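Local coordinates for putative lipoprotein (Bacteroides thetaiotaomicron, PDB 4Q1Z), which is of unknown function but is a putative lipoprotein of the DUF4876 family, built from two beta-rich domains, at residues A[61-66]-A[84-89]; A[75-80]-A[358-363]; A[108-113]-A[309-314]; A[143-148]-A[186-191]; A[194-199]-A[394-399]. All blocks are in the same frame, centred on the assembly; numbering follows the deposited sequence.

Contact 1 and contact 2 share strand 77-89: contact 1 pairs its far part with strand 60-72, while contact 2, about 21 Å away between centres, meets the 358-363 segment with its near end. Contact 2 therefore joins the seven-stranded N-terminal sheet to a segment of the DUF4876 family region. Contacts 3, 4 and 5 lie in the larger second domain, with contact 1 about 40 Å or more from each of their centres. Contacts 4 and 5 have their centres about 11 Å apart and touch where Trp396 NE1 meets Pro189 O at 2.8 Å, probably a hydrogen bond. Leu108 of contact 3 packs on Leu144, Ile147 and Leu190 of contact 4. No active site or binding pocket is established for this protein.

Contact 1: residues A[61-66]-A[84-89]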
# COMPACT_ATOMS: atom_id res chain seq x y z
N ILE A 61 39.92 13.61 -4.87
CA ILE A 61 38.83 13.21 -5.76
C ILE A 61 37.88 12.30 -4.97
O ILE A 61 38.30 11.29 -4.41
CB ILE A 61 39.26 12.62 -7.15
CG1 ILE A 61 40.06 11.30 -7.05
CG2 ILE A 61 39.97 13.66 -8.00
CD1 ILE A 61 39.24 10.06 -7.48
N TYR A 62 36.60 12.72 -4.86
CA TYR A 62 35.58 12.01 -4.09
C TYR A 62 34.41 11.57 -4.96
O TYR A 62 34.13 12.19 -5.98
CB TYR A 62 35.01 12.91 -2.98
CG TYR A 62 35.98 13.30 -1.87
CD1 TYR A 62 36.75 14.45 -1.97
CD2 TYR A 62 36.03 12.57 -0.69
CE1 TYR A 62 37.61 14.83 -0.94
CE2 TYR A 62 36.89 12.94 0.35
CZ TYR A 62 37.68 14.08 0.22
OH TYR A 62 38.51 14.46 1.24
N SER A 63 33.70 10.52 -4.51
CA SER A 63 32.45 10.07 -5.14
C SER A 63 31.32 10.67 -4.28
O SER A 63 31.15 10.31 -3.11
CB SER A 63 32.39 8.55 -5.25
OG SER A 63 32.32 8.14 -6.60
N VAL A 64 30.64 11.68 -4.83
CA VAL A 64 29.60 12.45 -4.13
C VAL A 64 28.23 11.87 -4.46
O VAL A 64 27.90 11.69 -5.63
CB VAL A 64 29.72 13.95 -4.48
CG1 VAL A 64 28.76 14.80 -3.65
CG2 VAL A 64 31.16 14.44 -4.31
N THR A 65 27.44 11.56 -3.41
CA THR A 65 26.09 10.99 -3.56
C THR A 65 25.06 11.81 -2.79
O THR A 65 25.33 12.27 -1.67
CB THR A 65 26.07 9.52 -3.10
OG1 THR A 65 26.81 9.40 -1.90
CG2 THR A 65 26.67 8.58 -4.12
N VAL A 66 23.89 12.01 -3.42
CA VAL A 66 22.73 12.74 -2.91
C VAL A 66 21.59 11.75 -2.76
O VAL A 66 21.36 10.96 -3.66
CB VAL A 66 22.32 13.94 -3.81
CG1 VAL A 66 21.14 14.71 -3.22
CG2 VAL A 66 23.50 14.87 -4.08
N SER A 84 27.82 12.22 -8.44
CA SER A 84 28.91 12.80 -9.21
C SER A 84 30.10 11.92 -8.89
O SER A 84 30.56 11.90 -7.74
CB SER A 84 29.14 14.26 -8.82
OG SER A 84 29.29 15.10 -9.96
N VAL A 85 30.50 11.09 -9.86
CA VAL A 85 31.58 10.12 -9.68
C VAL A 85 32.92 10.78 -9.95
O VAL A 85 33.09 11.44 -10.98
CB VAL A 85 31.39 8.84 -10.51
CG1 VAL A 85 32.32 7.73 -10.04
CG2 VAL A 85 29.93 8.37 -10.47
N ASN A 86 33.86 10.60 -9.00
CA ASN A 86 35.25 11.06 -8.99
C ASN A 86 35.37 12.54 -9.42
O ASN A 86 36.03 12.87 -10.42
CB ASN A 86 36.15 10.13 -9.83
CG ASN A 86 36.19 8.69 -9.36
OD1 ASN A 86 35.68 8.31 -8.29
ND2 ASN A 86 36.81 7.84 -10.18
N ALA A 87 34.73 13.42 -8.64
CA ALA A 87 34.76 14.87 -8.83
C ALA A 87 36.12 15.43 -8.39
O ALA A 87 36.71 14.91 -7.45
CB ALA A 87 33.63 15.52 -8.04
N ALA A 88 36.64 16.46 -9.10
CA ALA A 88 37.95 17.06 -8.79
C ALA A 88 37.80 18.20 -7.79
O ALA A 88 37.60 19.35 -8.17
CB ALA A 88 38.62 17.56 -10.07
N LEU A 89 37.90 17.85 -6.50
CA LEU A 89 37.76 18.80 -5.39
C LEU A 89 39.15 19.22 -4.90
O LEU A 89 39.79 18.46 -4.17
CB LEU A 89 36.93 18.19 -4.24
CG LEU A 89 35.49 17.75 -4.54
CD1 LEU A 89 35.41 16.27 -4.77
CD2 LEU A 89 34.60 18.06 -3.37
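Strands 61-66 and 87-89 run antiparallel but strongly twisted, with 127° between their short axes. Val64 and Ser84 form a hydrogen-bonded pair, Ser84 N giving to Val64 O (2.9 Å) and Val64 N returning to Ser84 O. Two residues back along 61-66 but three on from Ser84, Ala87 N reaches Tyr62 O at 3.0 Å, whereas the return bond from Tyr62 N to Ala87 O is weak. This one-residue slip is a beta bulge, placed where the chain turns a corner at Val85 and Asn86 in the hairpin of strands 60-72 and 77-89. Ile61 CA brings a C-H contact to Ala87 O (3.2 Å). Tyr62 holds CG beside its backbone N (chi1 -66°), which sets its ring edge against Leu89 CD1, 3.6 Å from Tyr62 CD1, the two side chains crossing at about a right angle; the phenol OH bonds to Ile58 O. Beside the bulge, Ile61 CD1 rests against Asn86 CG (3.8 Å), and Ser63 OG lies alongside Val85 CG1 at 3.5 Å.

Contact 2: residues A[75-80]-A[358-363]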
# COMPACT_ATOMS: atom_id res chain seq x y z
N ASN A 75 1.40 17.37 -1.96
CA ASN A 75 1.71 16.33 -0.98
C ASN A 75 2.12 14.99 -1.67
O ASN A 75 1.87 13.90 -1.14
CB ASN A 75 0.55 16.12 0.03
CG ASN A 75 0.11 17.37 0.78
OD1 ASN A 75 0.90 18.04 1.46
ND2 ASN A 75 -1.18 17.68 0.71
N ASN A 76 2.78 15.07 -2.85
CA ASN A 76 3.28 13.87 -3.53
C ASN A 76 4.66 13.61 -2.99
O ASN A 76 5.44 14.54 -2.83
CB ASN A 76 3.29 14.00 -5.05
CG ASN A 76 1.94 14.14 -5.66
OD1 ASN A 76 1.01 13.36 -5.40
ND2 ASN A 76 1.81 15.16 -6.48
N GLU A 77 4.97 12.37 -2.66
CA GLU A 77 6.26 12.03 -2.11
C GLU A 77 7.15 11.47 -3.19
O GLU A 77 6.68 10.71 -4.04
CB GLU A 77 6.10 11.04 -0.96
CG GLU A 77 7.34 10.93 -0.10
CD GLU A 77 7.41 9.70 0.79
OE1 GLU A 77 6.36 9.31 1.34
OE2 GLU A 77 8.52 9.13 0.91
N TYR A 78 8.43 11.88 -3.16
CA TYR A 78 9.44 11.46 -4.11
C TYR A 78 10.70 11.01 -3.41
O TYR A 78 11.19 11.71 -2.53
CB TYR A 78 9.82 12.60 -5.09
CG TYR A 78 8.67 13.19 -5.87
CD1 TYR A 78 7.84 14.15 -5.30
CD2 TYR A 78 8.44 12.84 -7.20
CE1 TYR A 78 6.79 14.72 -6.02
CE2 TYR A 78 7.40 13.40 -7.93
CZ TYR A 78 6.57 14.34 -7.33
OH TYR A 78 5.52 14.89 -8.03
N TYR A 79 11.26 9.88 -3.84
CA TYR A 79 12.57 9.44 -3.39
C TYR A 79 13.54 10.04 -4.40
O TYR A 79 13.45 9.77 -5.61
CB TYR A 79 12.67 7.91 -3.24
CG TYR A 79 14.05 7.47 -2.82
CD1 TYR A 79 14.60 7.89 -1.60
CD2 TYR A 79 14.84 6.69 -3.65
CE1 TYR A 79 15.89 7.52 -1.22
CE2 TYR A 79 16.13 6.31 -3.28
CZ TYR A 79 16.66 6.74 -2.08
OH TYR A 79 17.93 6.37 -1.74
N ILE A 80 14.39 10.95 -3.94
CA ILE A 80 15.30 11.66 -4.85
C ILE A 80 16.71 11.13 -4.67
O ILE A 80 17.10 10.74 -3.57
CB ILE A 80 15.15 13.20 -4.69
CG1 ILE A 80 15.55 13.70 -3.27
CG2 ILE A 80 13.70 13.62 -5.04
CD1 ILE A 80 15.51 15.20 -3.04
N ILE A 358 15.27 -0.13 -7.09
CA ILE A 358 15.68 1.14 -6.51
C ILE A 358 15.57 1.00 -4.98
O ILE A 358 14.49 0.70 -4.48
CB ILE A 358 14.84 2.32 -7.10
CG1 ILE A 358 15.08 2.43 -8.63
CG2 ILE A 358 15.18 3.65 -6.39
CD1 ILE A 358 14.10 3.28 -9.40
N ILE A 359 16.70 1.18 -4.25
CA ILE A 359 16.80 1.00 -2.79
C ILE A 359 16.79 2.34 -2.04
O ILE A 359 17.55 3.25 -2.38
CB ILE A 359 18.08 0.17 -2.46
CG1 ILE A 359 18.07 -1.21 -3.18
CG2 ILE A 359 18.35 0.03 -0.95
CD1 ILE A 359 16.85 -2.14 -2.87
N ARG A 360 15.95 2.43 -0.99
CA ARG A 360 15.87 3.59 -0.10
C ARG A 360 17.03 3.44 0.84
O ARG A 360 16.91 2.74 1.84
CB ARG A 360 14.51 3.65 0.63
CG ARG A 360 14.30 4.94 1.41
CD ARG A 360 12.93 5.06 2.06
NE ARG A 360 11.82 4.98 1.09
CZ ARG A 360 11.23 6.01 0.50
NH1 ARG A 360 11.64 7.25 0.75
NH2 ARG A 360 10.23 5.82 -0.34
N GLU A 361 18.17 4.04 0.48
CA GLU A 361 19.47 3.95 1.18
C GLU A 361 19.39 4.37 2.67
O GLU A 361 20.18 3.87 3.48
CB GLU A 361 20.55 4.80 0.47
CG GLU A 361 20.72 4.50 -1.02
CD GLU A 361 21.50 3.26 -1.44
OE1 GLU A 361 21.10 2.14 -1.04
OE2 GLU A 361 22.45 3.41 -2.24
N GLU A 362 18.45 5.27 3.01
CA GLU A 362 18.27 5.77 4.36
C GLU A 362 17.85 4.66 5.32
O GLU A 362 18.23 4.67 6.49
CB GLU A 362 17.23 6.89 4.36
CG GLU A 362 17.76 8.27 3.98
CD GLU A 362 18.19 8.53 2.54
OE1 GLU A 362 17.65 7.90 1.61
OE2 GLU A 362 19.07 9.41 2.35
N THR A 363 17.09 3.68 4.79
CA THR A 363 16.55 2.55 5.55
C THR A 363 16.98 1.18 5.00
O THR A 363 16.73 0.17 5.65
CB THR A 363 15.02 2.65 5.56
OG1 THR A 363 14.55 2.78 4.21
CG2 THR A 363 14.53 3.82 6.42
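Glu77 opens the contact between the start of strand 77-89, an inner strand of the seven-stranded N-terminal sheet, and the 358-363 segment, whose residues 359-360 pair weakly with strand 365-366. The extended Glu77 chain sends OE2 to Arg360 NH1 in a long salt bridge of 3.6 Å, with carboxylate and guanidinium planes 60° apart; OE2 also has a weak bond from Ala139 N, and Arg360 NH2 one to Asn137 O. Tyr79 carries most of the contact. With CG anti to the backbone N (chi1 178°), the ring reaches out to the other segment, where it and the Arg360 side chain lie side by side, pointing opposite ways. Arg360 CA makes an off-centre CH-pi contact, 4.3 Å from the ring centroid, and Tyr79 CG lies over one face of the guanidinium, toward its rim. At the ring edge, Ile358 CG2 packs on Tyr79 CD2 at 4.1 Å, and Glu362 OE1 lies in the ring plane, 3.4 Å from Tyr79 CE1. Glu362 OE1 and Tyr79 OH both bond to Ser67 OG. A leucine in place of Tyr79 would probably leave Glu361 N without its acceptor, cost Ser67 OG one of its partners and take the ring from over Arg360 CA. That phenol oxygen, Tyr79 OH, accepts from Glu361 N at 3.2 Å, with 162° at the hydrogen.

Contact 3: residues A[108-113]-A[309-314]; sequences LIFKEI and DAVEAV
Asp309 holds CG opposite its backbone N (chi1 -163°), which carries the carboxylate across to the Phe110 backbone, while Phe110 turns its ring beside its own N (chi1 -83°) and toward Val311. Asp309 OD2 accepts a hydrogen bond from Phe110 N at 2.7 Å, almost straight with 177° at the hydrogen, through the lone pair anti to OD1. The same oxygen forms a salt bridge with Arg347, so this buried charge is gripped by a backbone N-H and a guanidinium, and Ile109 CG2 packs against Asp309 CG at 3.7 Å. The strands, 108-114 and 307-312, belong to the large mixed sheet of the second domain, well apart in its order; 307-312 is an outermost strand within this chain, and side chains bridge the gap. Phe110 CD2 meets Val311 CG2 at 3.7 Å, and Ile113 CD1 reaches Val311 CG2 tip to tip (3.9 Å). Exchanging Asp309 for a valine would probably leave Phe110 N without its acceptor and Arg347 without this counter-charge. Tyr266 and Ile268 of strand 265-269 pack against Phe110.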
# COMPACT_ATOMS: atom_id res chain seq x y z
N LEU A 108 1.54 4.37 1.44
CA LEU A 108 1.05 3.15 2.07
C LEU A 108 0.26 2.36 1.07
O LEU A 108 -0.85 2.75 0.69
CB LEU A 108 0.23 3.50 3.32
CG LEU A 108 -0.27 2.33 4.16
CD1 LEU A 108 0.87 1.61 4.83
CD2 LEU A 108 -1.38 2.78 5.09
N ILE A 109 0.85 1.26 0.60
CA ILE A 109 0.25 0.49 -0.51
C ILE A 109 0.01 -0.99 -0.18
O ILE A 109 0.57 -1.53 0.78
CB ILE A 109 1.11 0.64 -1.82
CG1 ILE A 109 2.63 0.41 -1.63
CG2 ILE A 109 0.86 1.98 -2.48
CD1 ILE A 109 3.18 -1.07 -1.67
N PHE A 110 -0.84 -1.63 -1.02
CA PHE A 110 -1.14 -3.07 -1.04
C PHE A 110 0.05 -3.75 -1.69
O PHE A 110 0.28 -3.55 -2.88
CB PHE A 110 -2.44 -3.34 -1.84
CG PHE A 110 -3.74 -3.16 -1.09
CD1 PHE A 110 -4.14 -4.07 -0.11
CD2 PHE A 110 -4.61 -2.11 -1.41
CE1 PHE A 110 -5.35 -3.90 0.57
CE2 PHE A 110 -5.81 -1.94 -0.73
CZ PHE A 110 -6.18 -2.83 0.26
N LYS A 111 0.85 -4.47 -0.91
CA LYS A 111 2.07 -5.12 -1.43
C LYS A 111 1.78 -6.50 -2.10
O LYS A 111 2.34 -6.84 -3.15
CB LYS A 111 3.07 -5.27 -0.26
CG LYS A 111 4.45 -5.75 -0.66
CD LYS A 111 5.35 -5.81 0.56
CE LYS A 111 6.43 -6.85 0.44
NZ LYS A 111 5.86 -8.21 0.30
N GLU A 112 0.96 -7.32 -1.43
CA GLU A 112 0.60 -8.66 -1.85
C GLU A 112 -0.80 -8.93 -1.40
O GLU A 112 -1.15 -8.54 -0.28
CB GLU A 112 1.59 -9.68 -1.24
CG GLU A 112 1.33 -11.14 -1.63
CD GLU A 112 2.52 -11.92 -2.14
OE1 GLU A 112 3.66 -11.41 -2.06
OE2 GLU A 112 2.31 -13.05 -2.65
N ILE A 113 -1.62 -9.57 -2.28
CA ILE A 113 -3.02 -9.94 -2.02
C ILE A 113 -3.29 -11.38 -2.52
O ILE A 113 -2.95 -11.73 -3.66
CB ILE A 113 -4.03 -8.92 -2.66
CG1 ILE A 113 -3.75 -7.45 -2.21
CG2 ILE A 113 -5.49 -9.32 -2.37
CD1 ILE A 113 -4.52 -6.33 -2.98
N ASP A 309 -4.67 3.67 -1.25
CA ASP A 309 -4.40 2.69 -2.31
C ASP A 309 -5.68 1.94 -2.69
O ASP A 309 -6.51 1.66 -1.82
CB ASP A 309 -3.26 1.70 -1.96
CG ASP A 309 -2.64 0.91 -3.14
OD1 ASP A 309 -2.67 1.41 -4.28
OD2 ASP A 309 -2.03 -0.14 -2.89
N ALA A 310 -5.81 1.58 -3.97
CA ALA A 310 -6.91 0.81 -4.55
C ALA A 310 -6.39 -0.23 -5.52
O ALA A 310 -5.48 0.04 -6.29
CB ALA A 310 -7.88 1.74 -5.26
N VAL A 311 -6.94 -1.45 -5.46
CA VAL A 311 -6.57 -2.58 -6.34
C VAL A 311 -7.84 -3.21 -6.92
O VAL A 311 -8.67 -3.75 -6.18
CB VAL A 311 -5.67 -3.65 -5.64
CG1 VAL A 311 -5.27 -4.77 -6.62
CG2 VAL A 311 -4.44 -3.01 -5.01
N GLU A 312 -7.96 -3.18 -8.25
CA GLU A 312 -9.09 -3.78 -8.96
C GLU A 312 -8.75 -5.18 -9.42
O GLU A 312 -8.14 -5.34 -10.47
CB GLU A 312 -9.51 -2.92 -10.18
CG GLU A 312 -10.70 -3.45 -10.96
CD GLU A 312 -11.98 -2.66 -10.75
OE1 GLU A 312 -11.96 -1.44 -11.02
OE2 GLU A 312 -13.01 -3.27 -10.36
N ALA A 313 -9.19 -6.21 -8.66
CA ALA A 313 -8.99 -7.58 -9.15
C ALA A 313 -10.30 -8.04 -9.77
O ALA A 313 -11.39 -7.59 -9.37
CB ALA A 313 -8.51 -8.52 -8.06
N VAL A 314 -10.17 -8.85 -10.84
CA VAL A 314 -11.27 -9.38 -11.66
C VAL A 314 -10.99 -10.85 -12.02
O VAL A 314 -9.90 -11.36 -11.75
CB VAL A 314 -11.52 -8.53 -12.93
CG1 VAL A 314 -12.04 -7.12 -12.61
CG2 VAL A 314 -10.30 -8.50 -13.84

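Contact 4: residues A[143-148]-A[186-191]; sequences YLDGIY and TEYPLA
Asp145 and the amides of Glu187 and Tyr188 form the polar centre of this contact. The carboxylate takes two neighbouring amides, one on each oxygen: Tyr188 N gives to Asp145 OD1 at 2.8 Å and Glu187 N to Asp145 OD2, also at 2.8 Å. Each donor comes from the syn side, about 20° out of the carboxylate plane. Tyr188 N has a further weak bond to OD2, and Gly185 N adds a donor to that oxygen. Keeping CG beside its backbone N (chi1 -54°), Asp145 directs the carboxylate into this cluster of N-H groups. In return, Leu144 N gives to Tyr188 O at 2.8 Å, with 163° at the hydrogen. Leu144 also begins a type II beta turn ending at Ile147, whose N bonds to Leu144 O (3.1 Å); Gly146 takes its positive-phi corner. Tyr143 and Pro189 pair as antiparallel, non-hydrogen-bonded neighbours of the small two-stranded sheet 142-143/189-190. Tyr143 CE1 packs on Pro189 CB at 3.4 Å, with Thr186 CG2 over one ring face toward its rim. Leu144 CD1 meets Leu190 CD1 at 3.9 Å, and both leucines touch Cys196 of strand 195-199. With several amide donors around it, the Asp145 carboxylate is probably stabilised as an anion despite nearby Glu187, whose OE2 bonds to Asn184 N, and probably ties the bend of 185-188 to the 144-147 turn.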
# COMPACT_ATOMS: atom_id res chain seq x y z
N TYR A 143 1.32 5.78 11.14
CA TYR A 143 0.50 5.11 12.14
C TYR A 143 -0.75 4.55 11.49
O TYR A 143 -1.52 5.30 10.88
CB TYR A 143 0.15 6.04 13.29
CG TYR A 143 1.35 6.30 14.18
CD1 TYR A 143 1.65 5.46 15.24
CD2 TYR A 143 2.17 7.40 13.95
CE1 TYR A 143 2.73 5.72 16.08
CE2 TYR A 143 3.27 7.66 14.78
CZ TYR A 143 3.54 6.82 15.84
OH TYR A 143 4.63 7.07 16.64
N LEU A 144 -0.95 3.24 11.62
CA LEU A 144 -2.10 2.54 11.04
C LEU A 144 -3.41 2.81 11.77
O LEU A 144 -4.47 2.54 11.22
CB LEU A 144 -1.87 1.02 11.01
CG LEU A 144 -0.80 0.49 10.07
CD1 LEU A 144 -0.52 -0.94 10.40
CD2 LEU A 144 -1.24 0.62 8.60
N ASP A 145 -3.35 3.34 12.99
CA ASP A 145 -4.52 3.59 13.83
C ASP A 145 -5.67 4.29 13.08
O ASP A 145 -5.49 5.36 12.51
CB ASP A 145 -4.13 4.43 15.05
CG ASP A 145 -3.00 3.85 15.84
OD1 ASP A 145 -1.98 3.48 15.24
OD2 ASP A 145 -3.13 3.77 17.08
N GLY A 146 -6.84 3.67 13.11
CA GLY A 146 -8.05 4.22 12.52
C GLY A 146 -8.14 4.33 11.02
O GLY A 146 -9.09 4.94 10.52
N ILE A 147 -7.13 3.78 10.28
CA ILE A 147 -7.15 3.75 8.82
C ILE A 147 -8.21 2.70 8.46
O ILE A 147 -8.35 1.71 9.18
CB ILE A 147 -5.75 3.48 8.21
CG1 ILE A 147 -4.89 4.76 8.24
CG2 ILE A 147 -5.85 2.95 6.76
CD1 ILE A 147 -3.48 4.58 7.89
N TYR A 148 -8.98 2.97 7.39
CA TYR A 148 -10.06 2.11 6.95
C TYR A 148 -9.65 1.17 5.85
O TYR A 148 -8.75 1.48 5.08
CB TYR A 148 -11.22 2.97 6.45
CG TYR A 148 -11.88 3.78 7.52
CD1 TYR A 148 -11.43 5.06 7.84
CD2 TYR A 148 -12.97 3.28 8.24
CE1 TYR A 148 -12.03 5.81 8.84
CE2 TYR A 148 -13.57 4.02 9.25
CZ TYR A 148 -13.10 5.29 9.54
OH TYR A 148 -13.69 6.03 10.55
N THR A 186 -1.61 6.34 18.15
CA THR A 186 -0.17 6.07 18.20
C THR A 186 0.16 4.61 18.60
O THR A 186 1.34 4.27 18.79
CB THR A 186 0.51 7.07 19.16
OG1 THR A 186 -0.26 7.17 20.38
CG2 THR A 186 0.73 8.46 18.51
N GLU A 187 -0.86 3.74 18.69
CA GLU A 187 -0.68 2.34 19.05
C GLU A 187 -0.08 1.46 17.92
O GLU A 187 0.69 0.56 18.24
CB GLU A 187 -2.02 1.72 19.51
CG GLU A 187 -2.46 2.14 20.89
CD GLU A 187 -3.89 1.75 21.23
OE1 GLU A 187 -4.16 0.54 21.41
OE2 GLU A 187 -4.74 2.67 21.33
N TYR A 188 -0.45 1.67 16.64
CA TYR A 188 0.08 0.76 15.61
C TYR A 188 0.94 1.46 14.56
O TYR A 188 0.50 1.64 13.42
CB TYR A 188 -1.03 -0.07 14.93
CG TYR A 188 -1.90 -0.79 15.92
CD1 TYR A 188 -1.54 -2.03 16.43
CD2 TYR A 188 -3.06 -0.20 16.43
CE1 TYR A 188 -2.32 -2.69 17.38
CE2 TYR A 188 -3.84 -0.82 17.40
CZ TYR A 188 -3.47 -2.08 17.86
OH TYR A 188 -4.25 -2.69 18.81
N PRO A 189 2.22 1.76 14.90
CA PRO A 189 3.11 2.34 13.89
C PRO A 189 3.71 1.30 12.96
O PRO A 189 4.00 0.16 13.36
CB PRO A 189 4.21 2.99 14.72
CG PRO A 189 4.28 2.16 15.94
CD PRO A 189 2.93 1.59 16.19
N LEU A 190 3.96 1.74 11.72
CA LEU A 190 4.63 0.95 10.72
C LEU A 190 5.85 1.76 10.28
O LEU A 190 5.73 2.93 9.91
CB LEU A 190 3.65 0.63 9.57
CG LEU A 190 3.67 -0.78 8.96
CD1 LEU A 190 3.26 -1.83 9.95
CD2 LEU A 190 2.74 -0.84 7.77
N ALA A 191 7.04 1.19 10.45
CA ALA A 191 8.30 1.84 10.07
C ALA A 191 8.56 1.62 8.58
O ALA A 191 8.05 0.65 8.01
CB ALA A 191 9.44 1.27 10.89

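Contact 5: residues A[194-199]-A[394-399]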
# COMPACT_ATOMS: atom_id res chain seq x y z
N GLU A 194 8.39 -2.04 6.80
CA GLU A 194 7.53 -2.91 7.59
C GLU A 194 6.21 -3.12 6.89
O GLU A 194 5.68 -2.22 6.24
CB GLU A 194 7.29 -2.33 8.99
CG GLU A 194 8.42 -2.57 9.98
CD GLU A 194 8.13 -2.17 11.42
OE1 GLU A 194 7.12 -1.47 11.67
OE2 GLU A 194 8.93 -2.56 12.31
N SER A 195 5.68 -4.34 7.02
CA SER A 195 4.39 -4.75 6.48
C SER A 195 3.39 -5.02 7.60
O SER A 195 3.77 -5.42 8.70
CB SER A 195 4.52 -6.02 5.64
OG SER A 195 4.96 -5.82 4.31
N CYS A 196 2.11 -4.81 7.30
CA CYS A 196 0.97 -5.23 8.10
C CYS A 196 0.14 -6.20 7.26
O CYS A 196 -0.32 -5.83 6.17
CB CYS A 196 0.13 -4.08 8.61
SG CYS A 196 -1.24 -4.60 9.68
N ILE A 197 0.02 -7.44 7.73
CA ILE A 197 -0.80 -8.44 7.07
C ILE A 197 -2.12 -8.53 7.84
O ILE A 197 -2.14 -8.53 9.07
CB ILE A 197 -0.10 -9.84 6.95
CG1 ILE A 197 1.28 -9.74 6.26
CG2 ILE A 197 -1.02 -10.89 6.25
CD1 ILE A 197 2.18 -10.86 6.50
N ILE A 198 -3.22 -8.57 7.08
CA ILE A 198 -4.58 -8.77 7.57
C ILE A 198 -5.08 -10.02 6.88
O ILE A 198 -5.03 -10.11 5.66
CB ILE A 198 -5.55 -7.56 7.36
CG1 ILE A 198 -4.86 -6.20 7.56
CG2 ILE A 198 -6.75 -7.71 8.28
CD1 ILE A 198 -5.52 -5.07 6.81
N SER A 199 -5.48 -11.02 7.67
CA SER A 199 -6.03 -12.28 7.19
C SER A 199 -7.52 -12.34 7.46
O SER A 199 -7.99 -11.72 8.40
CB SER A 199 -5.34 -13.45 7.89
OG SER A 199 -4.14 -13.85 7.24
N PRO A 394 6.24 -5.76 12.32
CA PRO A 394 6.34 -4.69 13.33
C PRO A 394 6.55 -5.25 14.72
O PRO A 394 6.04 -6.32 15.03
CB PRO A 394 5.01 -3.94 13.22
CG PRO A 394 4.08 -4.92 12.64
CD PRO A 394 4.88 -5.80 11.73
N SER A 395 7.27 -4.51 15.57
CA SER A 395 7.60 -4.91 16.94
C SER A 395 6.38 -5.29 17.81
O SER A 395 6.54 -6.09 18.74
CB SER A 395 8.39 -3.81 17.64
OG SER A 395 7.69 -2.57 17.56
N TRP A 396 5.18 -4.74 17.51
CA TRP A 396 3.93 -4.96 18.27
C TRP A 396 3.12 -6.23 17.82
O TRP A 396 1.99 -6.42 18.29
CB TRP A 396 3.03 -3.71 18.21
CG TRP A 396 2.81 -3.12 16.83
CD1 TRP A 396 3.41 -2.01 16.32
CD2 TRP A 396 1.88 -3.57 15.84
NE1 TRP A 396 2.93 -1.76 15.05
CE2 TRP A 396 1.99 -2.70 14.73
CE3 TRP A 396 0.99 -4.66 15.75
CZ2 TRP A 396 1.25 -2.88 13.55
CZ3 TRP A 396 0.24 -4.83 14.59
CH2 TRP A 396 0.38 -3.95 13.51
N ASN A 397 3.70 -7.07 16.94
CA ASN A 397 3.06 -8.31 16.49
C ASN A 397 2.85 -9.24 17.69
O ASN A 397 3.76 -9.46 18.47
CB ASN A 397 3.90 -8.99 15.40
CG ASN A 397 3.40 -10.36 14.98
OD1 ASN A 397 3.51 -11.33 15.72
ND2 ASN A 397 2.95 -10.49 13.74
N HIS A 398 1.64 -9.81 17.78
CA HIS A 398 1.15 -10.71 18.83
C HIS A 398 2.08 -11.89 19.16
O HIS A 398 2.06 -12.37 20.29
CB HIS A 398 -0.25 -11.26 18.46
CG HIS A 398 -0.30 -12.06 17.19
ND1 HIS A 398 -0.12 -13.44 17.20
CD2 HIS A 398 -0.51 -11.66 15.92
CE1 HIS A 398 -0.23 -13.82 15.94
NE2 HIS A 398 -0.48 -12.79 15.14
N THR A 399 2.91 -12.36 18.20
CA THR A 399 3.82 -13.49 18.43
C THR A 399 5.05 -13.11 19.27
O THR A 399 5.67 -13.99 19.86
CB THR A 399 4.28 -14.12 17.11
OG1 THR A 399 5.12 -13.21 16.39
CG2 THR A 399 3.13 -14.59 16.24
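Trp396 presents its indole edge to Cys196, whose SG lies near the ring plane, 4.2 Å from Trp396 CH2. One indole face is covered by Pro394 CG of its own turn, 3.6 Å above the plane and offset toward the rim. The Tyr188 ring meets the indole edge-to-face, and Trp396 NE1 bonds to Pro189 O. The contact packs the C-terminal tail, which makes a type I beta turn from Pro394 to Asn397, against strand 195-199 of the large mixed sheet in the second domain. The turn is closed by Asn397 N bonding to Pro394 O (3.1 Å). Pro394 is its main foothold on the strand: ring carbon CD touches Ser195 O at 3.2 Å, while the Glu194 side chain runs aslant past the other end of the proline, OE2 lying 3.5 Å from Pro394 CA and OE1 3.6 Å from Pro394 CB. Glu194 reaches there with CG beside its backbone N (chi1 -80°) and an extended chain beyond; OE1 finds its hydrogen bond at Ala191 N. Pro394 also packs on Glu222, whose carboxylate is shared between Ile197 N and Asn397 ND2. Beyond the turn, an Asx turn follows: Asn397 OD1 accepts from Thr399 N at 2.8 Å and from Thr399 OG1 at 2.6 Å, the two donors approaching from opposite faces of the amide plane.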